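Local structure of FAD:protein FMN transferase (Vibrio cholerae, 6NXJ) at residues D48-Y53 / V151-I156; Q76-V81 / L135-N140. The protein probably transfers the FMN moiety of FAD, with magnesium, onto the hydroxyl group of a threonine residue in a target flavoprotein. The protein carries 1 engineered substitution. All blocks are in the same frame, centred on the assembly; numbering follows the deposited sequence.

Contact 1 (D48-Y53 / V151-I156). With MG (magnesium ion), chain D; FAD (flavin-adenine dinucleotide), chain C.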
loop_
_atom_site.group_PDB
_atom_site.type_symbol
_atom_site.label_atom_id
_atom_site.label_comp_id
_atom_site.label_asym_id
_atom_site.label_seq_id
_atom_site.Cartn_x
_atom_site.Cartn_y
_atom_site.Cartn_z
ATOM N N ASP A 48 -11.024 3.923 11.414
ATOM C CA ASP A 48 -12.500 4.031 11.547
ATOM C C ASP A 48 -13.132 4.354 10.182
ATOM O O ASP A 48 -14.321 4.045 9.981
ATOM C CB ASP A 48 -12.847 5.042 12.639
ATOM C CG ASP A 48 -12.661 4.495 14.057
ATOM O OD1 ASP A 48 -12.657 3.209 14.237
ATOM O OD2 ASP A 48 -12.559 5.345 14.999
ATOM N N GLN A 49 -12.366 4.887 9.237
ATOM C CA GLN A 49 -12.875 5.097 7.870
ATOM C C GLN A 49 -12.632 3.847 7.020
ATOM O O GLN A 49 -13.538 3.514 6.199
ATOM C CB GLN A 49 -12.254 6.335 7.233
ATOM C CG GLN A 49 -12.659 7.634 7.927
ATOM C CD GLN A 49 -11.770 8.805 7.562
ATOM O OE1 GLN A 49 -10.649 8.646 7.075
ATOM N NE2 GLN A 49 -12.218 10.008 7.887
ATOM N N MET A 50 -11.458 3.208 7.124
ATOM C CA MET A 50 -10.999 2.307 6.027
ATOM C C MET A 50 -10.490 0.938 6.510
ATOM O O MET A 50 -10.030 0.141 5.638
ATOM C CB MET A 50 -9.963 3.046 5.177
ATOM C CG MET A 50 -10.612 4.046 4.279
ATOM S SD MET A 50 -9.443 5.075 3.355
ATOM C CE MET A 50 -9.378 6.535 4.399
ATOM N N SER A 51 -10.560 0.597 7.804
ATOM C CA SER A 51 -10.127 -0.758 8.225
ATOM C C SER A 51 -11.203 -1.783 7.846
ATOM O O SER A 51 -12.317 -1.684 8.376
ATOM C CB SER A 51 -9.820 -0.882 9.694
ATOM O OG SER A 51 -9.625 -2.256 10.027
ATOM N N THR A 52 -10.863 -2.792 7.045
ATOM C CA THR A 52 -11.726 -3.983 6.814
ATOM C C THR A 52 -11.860 -4.814 8.099
ATOM O O THR A 52 -12.856 -5.522 8.176
ATOM C CB THR A 52 -11.256 -4.864 5.655
ATOM O OG1 THR A 52 -9.919 -5.201 5.993
ATOM C CG2 THR A 52 -11.257 -4.194 4.300
ATOM N N TYR A 53 -10.965 -4.713 9.084
ATOM C CA TYR A 53 -11.044 -5.516 10.346
ATOM C C TYR A 53 -12.047 -4.895 11.340
ATOM O O TYR A 53 -12.385 -5.582 12.350
ATOM C CB TYR A 53 -9.668 -5.699 11.001
ATOM C CG TYR A 53 -8.729 -6.503 10.139
ATOM C CD1 TYR A 53 -8.470 -7.853 10.385
ATOM C CD2 TYR A 53 -8.212 -5.936 8.985
ATOM C CE1 TYR A 53 -7.672 -8.598 9.521
ATOM C CE2 TYR A 53 -7.422 -6.670 8.115
ATOM C CZ TYR A 53 -7.163 -7.998 8.377
ATOM O OH TYR A 53 -6.415 -8.664 7.458
ATOM N N VAL A 151 -14.998 -4.215 -0.839
ATOM C CA VAL A 151 -13.807 -3.402 -1.184
ATOM C C VAL A 151 -12.773 -3.526 -0.072
ATOM O O VAL A 151 -13.129 -3.385 1.100
ATOM C CB VAL A 151 -14.203 -1.949 -1.487
ATOM C CG1 VAL A 151 -13.001 -1.013 -1.527
ATOM C CG2 VAL A 151 -15.010 -1.921 -2.781
ATOM N N ASP A 152 -11.527 -3.764 -0.473
ATOM C CA ASP A 152 -10.368 -3.960 0.443
ATOM C C ASP A 152 -9.361 -2.871 0.085
ATOM O O ASP A 152 -8.987 -2.816 -1.106
ATOM C CB ASP A 152 -9.795 -5.372 0.285
ATOM C CG ASP A 152 -8.566 -5.663 1.127
ATOM O OD1 ASP A 152 -8.246 -4.820 1.963
ATOM O OD2 ASP A 152 -7.917 -6.722 0.888
ATOM N N LEU A 153 -9.075 -1.961 1.028
ATOM C CA LEU A 153 -8.129 -0.842 0.802
ATOM C C LEU A 153 -6.773 -1.089 1.484
ATOM O O LEU A 153 -5.941 -0.105 1.551
ATOM C CB LEU A 153 -8.803 0.461 1.264
ATOM C CG LEU A 153 -10.038 0.859 0.447
ATOM C CD1 LEU A 153 -10.641 2.165 0.958
ATOM C CD2 LEU A 153 -9.696 1.015 -1.032
ATOM N N SER A 154 -6.516 -2.333 1.903
ATOM C CA SER A 154 -5.287 -2.742 2.620
ATOM C C SER A 154 -4.020 -2.365 1.818
ATOM O O SER A 154 -2.970 -2.092 2.460
ATOM C CB SER A 154 -5.353 -4.210 2.892
ATOM O OG SER A 154 -6.421 -4.483 3.770
ATOM N N THR A 155 -4.113 -2.313 0.478
ATOM C CA THR A 155 -2.961 -2.076 -0.424
ATOM C C THR A 155 -2.658 -0.584 -0.560
ATOM O O THR A 155 -1.673 -0.249 -1.238
ATOM C CB THR A 155 -3.183 -2.671 -1.814
ATOM O OG1 THR A 155 -1.900 -2.899 -2.409
ATOM C CG2 THR A 155 -3.997 -1.803 -2.743
ATOM N N ILE A 156 -3.453 0.305 0.027
ATOM C CA ILE A 156 -3.331 1.744 -0.305
ATOM C C ILE A 156 -3.653 2.640 0.901
ATOM O O ILE A 156 -3.087 3.740 0.942
ATOM C CB ILE A 156 -4.171 2.006 -1.574
ATOM C CG1 ILE A 156 -4.014 3.424 -2.095
ATOM C CG2 ILE A 156 -5.644 1.641 -1.363
ATOM C CD1 ILE A 156 -4.659 3.661 -3.473
HETATM MG MG MG D . 0.272 -1.788 -1.737
HETATM P PA FAD C . 0.714 -4.526 -0.022
HETATM O O1A FAD C . 1.490 -5.214 -1.097
HETATM O O2A FAD C . 0.814 -3.038 0.033
HETATM O O5B FAD C . -0.836 -4.903 -0.202
HETATM C C5B FAD C . -1.276 -6.244 -0.068
HETATM C C4B FAD C . -2.754 -6.285 0.273
HETATM O O4B FAD C . -3.569 -5.778 -0.817
HETATM C C3B FAD C . -3.291 -7.698 0.491
HETATM O O3B FAD C . -3.039 -8.056 1.829
HETATM C C2B FAD C . -4.786 -7.547 0.212
HETATM O O2B FAD C . -5.464 -7.085 1.371
HETATM C C1B FAD C . -4.781 -6.529 -0.937
HETATM N N9A FAD C . -4.779 -7.036 -2.275
HETATM C C8A FAD C . -4.246 -8.215 -2.740
HETATM N N7A FAD C . -4.258 -8.325 -4.047
HETATM C C5A FAD C . -4.737 -7.113 -4.490
HETATM C C6A FAD C . -4.949 -6.633 -5.789
HETATM N N6A FAD C . -4.633 -7.335 -6.894
HETATM N N1A FAD C . -5.430 -5.373 -5.892
HETATM C C2A FAD C . -5.721 -4.716 -4.751
HETATM N N3A FAD C . -5.546 -5.074 -3.466
HETATM C C4A FAD C . -5.080 -6.317 -3.409
HETATM N N1 FAD C . -4.188 -6.425 9.581
HETATM C C2 FAD C . -4.509 -7.115 10.737
HETATM O O2 FAD C . -4.091 -8.252 10.949
HETATM N N3 FAD C . -5.281 -6.574 11.700
HETATM C C4 FAD C . -5.807 -5.321 11.583
HETATM O O4 FAD C . -6.519 -4.903 12.480
HETATM C C4X FAD C . -5.518 -4.569 10.402
HETATM N N5 FAD C . -6.042 -3.359 10.247
HETATM C C5X FAD C . -5.724 -2.689 9.088
HETATM C C6 FAD C . -6.218 -1.390 8.894
HETATM C C7 FAD C . -5.943 -0.678 7.748
HETATM C C7M FAD C . -6.486 0.708 7.572
HETATM C C8 FAD C . -5.115 -1.227 6.760
HETATM C C8M FAD C . -4.813 -0.447 5.505
HETATM C C9 FAD C . -4.639 -2.476 6.914
HETATM C C9A FAD C . -4.909 -3.235 8.076
HETATM N N10 FAD C . -4.408 -4.511 8.269
HETATM C C10 FAD C . -4.672 -5.213 9.438
HETATM C "C1'" FAD C . -3.464 -5.101 7.300
HETATM C "C2'" FAD C . -4.068 -5.725 6.060
HETATM O "O2'" FAD C . -4.858 -6.894 6.351
HETATM C "C3'" FAD C . -2.886 -6.139 5.165
HETATM O "O3'" FAD C . -2.171 -7.183 5.784
HETATM C "C4'" FAD C . -1.840 -5.041 4.981
HETATM O "O4'" FAD C . -2.507 -3.863 4.522
HETATM C "C5'" FAD C . -0.703 -5.500 4.085
HETATM O "O5'" FAD C . -0.138 -4.409 3.307
HETATM P P FAD C . 1.379 -4.522 2.763
HETATM O O1P FAD C . 2.016 -5.519 3.618
HETATM O O2P FAD C . 1.853 -3.106 2.655
HETATM O O3P FAD C . 1.154 -5.181 1.354
HETATM O O HOH W 1 -8.820 -1.550 3.889
HETATM O O HOH W 2 -8.035 -3.214 5.927
#
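Met50 and Leu153 touch directly, CG of Met50 lying 3.8 Å from CD1 of Leu153, while the Met50 chain bends at chi3 (-97°) and carries its methyl away from Leu153. Beside them the methyl of Thr52 sits over the backbone of the other segment, CG2 being 3.8 Å from the carbonyl O of Val151. It also lies close to Asp152 OD1.

Two waters bridge the segments. Water 1 donates to Met50 O and accepts from Leu153 N, joining the two backbones. Water 2 accepts from Thr52 N and donates to Ser154 OG, joining the Thr52 backbone to the Ser154 side chain.

Both segments also hold the FAD. The pyrimidine end of the isoalloxazine lies over one face of the Tyr53 ring, with flavin N3 about 3.6 Å above the ring centre. The phenol then reaches the ribityl chain, Tyr53 OH donating to FAD O2' at 2.6 Å. Asp152 divides its carboxylate: OD2 accepts from FAD O2B at 2.5 Å, and OD1 accepts two bonds from Ser154. Ser154 OG uses the syn lone pair of OD1 at 2.6 Å, whereas Ser154 N meets it from above the carboxylate plane. This fixes the rotation of the carboxylate. Ser154 O accepts a hydrogen bond from FAD O4' at 2.8 Å.

Thr155 binds magnesium through both its O and OG1, and FAD O2A joins the same ion. Thr273 and Asp269 complete the protein side of this site.

Further out, Ser51 OG accepts from Tyr53 N and shapes the turn that leads to the tyrosine. Leu59 of helix 58-64 packs on Thr52, Val151 and Leu153. The ST turn at Ser51 and the Asx turn at Asp152 lie in the two segments that line the FAD and magnesium site of this ApbE-family flavin transferase.

Contact 2 (Q76-V81 / L135-N140)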
loop_
_atom_site.group_PDB
_atom_site.type_symbol
_atom_site.label_atom_id
_atom_site.label_comp_id
_atom_site.label_asym_id
_atom_site.label_seq_id
_atom_site.Cartn_x
_atom_site.Cartn_y
_atom_site.Cartn_z
ATOM N N GLN A 76 -11.942 11.631 2.834
ATOM C CA GLN A 76 -10.706 10.798 2.873
ATOM C C GLN A 76 -11.005 9.458 2.167
ATOM O O GLN A 76 -10.217 9.062 1.268
ATOM C CB GLN A 76 -10.183 10.627 4.303
ATOM C CG GLN A 76 -9.765 11.944 4.950
ATOM C CD GLN A 76 -10.862 12.517 5.827
ATOM O OE1 GLN A 76 -12.045 12.481 5.468
ATOM N NE2 GLN A 76 -10.472 13.057 6.975
ATOM N N THR A 77 -12.071 8.746 2.552
ATOM C CA THR A 77 -12.401 7.416 1.969
ATOM C C THR A 77 -12.578 7.589 0.462
ATOM O O THR A 77 -11.970 6.833 -0.305
ATOM C CB THR A 77 -13.599 6.784 2.673
ATOM O OG1 THR A 77 -13.286 6.611 4.049
ATOM C CG2 THR A 77 -13.979 5.416 2.164
ATOM N N LEU A 78 -13.335 8.598 0.042
ATOM C CA LEU A 78 -13.585 8.882 -1.401
ATOM C C LEU A 78 -12.259 9.072 -2.139
ATOM O O LEU A 78 -12.112 8.488 -3.220
ATOM C CB LEU A 78 -14.456 10.132 -1.514
ATOM C CG LEU A 78 -14.946 10.512 -2.907
ATOM C CD1 LEU A 78 -13.909 11.293 -3.690
ATOM C CD2 LEU A 78 -15.440 9.334 -3.693
ATOM N N THR A 79 -11.337 9.865 -1.585
ATOM C CA THR A 79 -9.983 10.133 -2.164
ATOM C C THR A 79 -9.229 8.811 -2.390
ATOM O O THR A 79 -8.687 8.585 -3.509
ATOM C CB THR A 79 -9.203 11.141 -1.301
ATOM O OG1 THR A 79 -10.060 12.261 -1.103
ATOM C CG2 THR A 79 -7.896 11.575 -1.934
ATOM N N VAL A 80 -9.260 7.913 -1.408
ATOM C CA VAL A 80 -8.494 6.636 -1.480
ATOM C C VAL A 80 -9.138 5.729 -2.536
ATOM O O VAL A 80 -8.419 5.134 -3.371
ATOM C CB VAL A 80 -8.391 5.976 -0.091
ATOM C CG1 VAL A 80 -7.702 4.647 -0.178
ATOM C CG2 VAL A 80 -7.650 6.885 0.865
ATOM N N VAL A 81 -10.462 5.666 -2.559
ATOM C CA VAL A 81 -11.163 4.835 -3.570
ATOM C C VAL A 81 -10.936 5.433 -4.964
ATOM O O VAL A 81 -10.699 4.687 -5.924
ATOM C CB VAL A 81 -12.650 4.683 -3.215
ATOM C CG1 VAL A 81 -13.381 3.921 -4.305
ATOM C CG2 VAL A 81 -12.825 3.977 -1.866
ATOM N N LEU A 135 -18.062 -1.037 -9.222
ATOM C CA LEU A 135 -17.859 0.130 -8.306
ATOM C C LEU A 135 -17.819 1.429 -9.114
ATOM O O LEU A 135 -17.009 1.529 -10.052
ATOM C CB LEU A 135 -16.543 -0.046 -7.529
ATOM C CG LEU A 135 -16.226 1.002 -6.458
ATOM C CD1 LEU A 135 -17.097 0.837 -5.233
ATOM C CD2 LEU A 135 -14.773 0.871 -6.037
ATOM N N THR A 136 -18.578 2.427 -8.664
ATOM C CA THR A 136 -18.647 3.793 -9.260
ATOM C C THR A 136 -18.687 4.792 -8.112
ATOM O O THR A 136 -19.103 4.439 -7.005
ATOM C CB THR A 136 -19.894 3.973 -10.157
ATOM O OG1 THR A 136 -21.065 3.713 -9.388
ATOM C CG2 THR A 136 -19.926 3.059 -11.362
ATOM N N ILE A 137 -18.307 6.021 -8.368
ATOM C CA ILE A 137 -18.302 7.079 -7.324
ATOM C C ILE A 137 -19.014 8.324 -7.884
ATOM O O ILE A 137 -18.995 8.551 -9.122
ATOM C CB ILE A 137 -16.859 7.378 -6.881
ATOM C CG1 ILE A 137 -15.993 7.865 -8.043
ATOM C CG2 ILE A 137 -16.247 6.167 -6.195
ATOM C CD1 ILE A 137 -14.637 8.423 -7.610
ATOM N N GLU A 138 -19.575 9.130 -7.003
ATOM C CA GLU A 138 -20.247 10.392 -7.391
ATOM C C GLU A 138 -20.240 11.309 -6.179
ATOM O O GLU A 138 -20.877 10.948 -5.157
ATOM C CB GLU A 138 -21.659 10.060 -7.867
ATOM C CG GLU A 138 -22.289 11.194 -8.637
ATOM C CD GLU A 138 -23.747 10.947 -9.001
ATOM O OE1 GLU A 138 -24.335 9.952 -8.496
ATOM O OE2 GLU A 138 -24.300 11.746 -9.768
ATOM N N GLY A 139 -19.538 12.433 -6.269
ATOM C CA GLY A 139 -19.274 13.287 -5.097
ATOM C C GLY A 139 -18.664 12.458 -3.983
ATOM O O GLY A 139 -17.805 11.628 -4.295
ATOM N N ASN A 140 -19.090 12.652 -2.739
ATOM C CA ASN A 140 -18.601 11.876 -1.568
ATOM C C ASN A 140 -19.455 10.610 -1.430
ATOM O O ASN A 140 -19.927 10.337 -0.301
ATOM C CB ASN A 140 -18.568 12.749 -0.308
ATOM C CG ASN A 140 -17.339 13.642 -0.244
ATOM O OD1 ASN A 140 -16.509 13.621 -1.154
ATOM N ND2 ASN A 140 -17.177 14.385 0.838
#
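Leu78 of helix 76-81 packs against Ile137, Gly139 and Asn140. Its CB lies 4.1 Å from Asn140 OD1. CG comes next, 3.4 Å from the carbonyl O of Gly139. CG is anti to the backbone N (chi1 -174°), which sends the branch out from the helix toward the loop. There the two methyls part: CD1 stays near Gly139 O, while CD2 approaches that oxygen more closely, at 3.3 Å, and also reaches Ile137 CB at 4.0 Å. The side chains of Leu78 and Asn140 meet at about a right angle. Asn140 ND2 is hydrogen-bonded to Thr75 OG1, which ties the amide to the start of helix 75-90.

One turn along, Val81 uses a single methyl for two partners. CG1 lies 3.8 Å from Leu135 CD2 and 4.1 Å from Ile137 CG2. Leu142 of the neighbouring strand 141-144 packs on both Val81 and Ile137. Leu135 and Ile137 both turn toward the helix, and Thr136 between them points away, as expected of alternating strand residues. The contact is helix-on-sheet packing: helix 75-90 lies against strand 135-137, an outer strand of a small three-stranded antiparallel sheet.

How the contacts relate
Along the chain the order is 48-53, 76-81, 135-140 and 151-156, so contact 2 falls within the span that contact 1 brings together. Their centres are 13 Å apart, on the same side of the chain's centre. They touch where the C-terminal part of helix 32-50 packs on helix 75-90: Met50 SD lies 3.6 Å from Val80 CG2, and Gln49 CB lies 3.4 Å from Thr77 OG1. Helix 75-90 is common to both, touching strand 135-137 through Leu78 and Val81 and Leu153 of the 151-156 loop through Val80 and Val81. Contact 1 lines the FAD and magnesium site. Contact 2 is packing farther out, its centre about 17 Å from the chain's centre against about 10 Å.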